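PDB 3FIJ: Lin1909 protein from Listeria innocua, which is of unknown function but binds manganese and probably acts as a gamma-glutamyl-gamma-aminobutyrate hydrolase-like member of the class I glutamine amidotransferase family. Local coordinates for residues Asp72-Pro75 with Gln76-Leu79. Sequence-based numbering, arbitrary orientation.
Sequences DITP and QLYL
T74 and L77, then P75 and Y78, are joined by successive i to i+3 backbone hydrogen bonds, from L77 N to T74 O (3.1 Å) and from Y78 N to P75 O (2.8 Å), which wind the chain into a short 3-10 segment. A third bond of the same span runs from L79 N to Q76 O. P75 opens the 3-10 segment, where its lack of an N-H costs no bond of the turn and its phi of -57° fits.

The turn illustrates how a proline and an aromatic three residues later can pack against each other. The CA of P75 lies over one face of the Y78 ring, 4.0 Å from the ring centroid and 29° off its normal, a CH-pi contact, and its CB approaches CZ of the same ring. Y78 reaches this place because chi1 is 50°, with CG set between its own backbone N and carbonyl carbon, so that the ring folds back over the turn rather than leaving it. At the far end of the ring, a water lying in the ring plane accepts a bond from Y78 OH (2.7 Å) and donates one to I73 O (2.6 Å), tying the phenol to the extended backbone ahead of the turn. L77 brings CD2 to within 3.9 Å of CG2 of I73, the two side chains crossing at about a right angle.

Beyond the turn, I73 and L77 both rest on helix 116-124 and touch D94 of helix 91-106, whose carboxylate accepts a hydrogen bond from T74 N. I73 and Y78 meet L129 of strand 129-130, so the loop after strand 64-67 is packed against two helices and the small antiparallel sheet.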
loop_
_atom_site.group_PDB
_atom_site.type_symbol
_atom_site.label_atom_id
_atom_site.label_comp_id
_atom_site.label_asym_id
_atom_site.label_seq_id
_atom_site.Cartn_x
_atom_site.Cartn_y
_atom_site.Cartn_z
ATOM N N ASP A 72 24.038 10.055 1.099
ATOM C CA ASP A 72 24.893 11.232 1.098
ATOM C C ASP A 72 25.919 11.065 2.216
ATOM O O ASP A 72 25.659 10.390 3.205
ATOM C CB ASP A 72 24.066 12.494 1.357
ATOM C CG ASP A 72 22.955 12.678 0.347
ATOM O OD1 ASP A 72 23.084 12.148 -0.777
ATOM O OD2 ASP A 72 21.959 13.358 0.673
ATOM N N ILE A 73 27.080 11.679 2.048
ATOM C CA ILE A 73 28.136 11.613 3.039
ATOM C C ILE A 73 27.817 12.603 4.154
ATOM O O ILE A 73 27.339 13.709 3.883
ATOM C CB ILE A 73 29.480 11.969 2.392
ATOM C CG1 ILE A 73 29.876 10.845 1.426
ATOM C CG2 ILE A 73 30.529 12.212 3.465
ATOM C CD1 ILE A 73 30.500 11.330 0.144
ATOM N N THR A 74 28.078 12.215 5.402
ATOM C CA THR A 74 27.765 13.101 6.514
ATOM C C THR A 74 28.497 14.409 6.270
ATOM O O THR A 74 29.705 14.424 6.018
ATOM C CB THR A 74 28.171 12.499 7.884
ATOM O OG1 THR A 74 29.530 12.827 8.175
ATOM C CG2 THR A 74 28.005 10.992 7.866
ATOM N N PRO A 75 27.759 15.526 6.323
ATOM C CA PRO A 75 28.313 16.863 6.096
ATOM C C PRO A 75 29.459 17.247 7.027
ATOM O O PRO A 75 30.415 17.905 6.614
ATOM C CB PRO A 75 27.084 17.774 6.222
ATOM C CG PRO A 75 26.175 17.021 7.153
ATOM C CD PRO A 75 26.336 15.591 6.712
ATOM N N GLN A 76 29.357 16.818 8.276
ATOM C CA GLN A 76 30.372 17.096 9.286
ATOM C C GLN A 76 31.758 16.711 8.765
ATOM O O GLN A 76 32.756 17.353 9.105
ATOM C CB GLN A 76 30.046 16.291 10.538
ATOM C CG GLN A 76 28.543 16.180 10.798
ATOM C CD GLN A 76 27.978 17.464 11.335
ATOM O OE1 GLN A 76 28.632 18.500 11.272
ATOM N NE2 GLN A 76 26.764 17.412 11.870
ATOM N N LEU A 77 31.812 15.664 7.940
ATOM C CA LEU A 77 33.071 15.198 7.369
ATOM C C LEU A 77 33.769 16.236 6.500
ATOM O O LEU A 77 34.982 16.162 6.299
ATOM C CB LEU A 77 32.858 13.906 6.575
ATOM C CG LEU A 77 33.151 12.613 7.344
ATOM C CD1 LEU A 77 32.302 12.552 8.583
ATOM C CD2 LEU A 77 32.891 11.410 6.458
ATOM N N TYR A 78 33.022 17.194 5.959
ATOM C CA TYR A 78 33.673 18.240 5.180
ATOM C C TYR A 78 33.412 19.635 5.765
ATOM O O TYR A 78 33.332 20.643 5.060
ATOM C CB TYR A 78 33.336 18.140 3.671
ATOM C CG TYR A 78 31.882 18.007 3.274
ATOM C CD1 TYR A 78 31.153 19.117 2.869
ATOM C CD2 TYR A 78 31.243 16.767 3.277
ATOM C CE1 TYR A 78 29.825 19.006 2.477
ATOM C CE2 TYR A 78 29.906 16.643 2.888
ATOM C CZ TYR A 78 29.205 17.772 2.488
ATOM O OH TYR A 78 27.878 17.691 2.106
ATOM N N LEU A 79 33.298 19.659 7.090
ATOM C CA LEU A 79 33.123 20.887 7.863
ATOM C C LEU A 79 31.886 21.729 7.587
ATOM O O LEU A 79 31.962 22.953 7.530
ATOM C CB LEU A 79 34.376 21.756 7.700
ATOM C CG LEU A 79 35.677 20.977 7.910
ATOM C CD1 LEU A 79 36.866 21.880 7.621
ATOM C CD2 LEU A 79 35.728 20.438 9.332
HETATM O O HOH W 1 26.814 15.213 1.789
#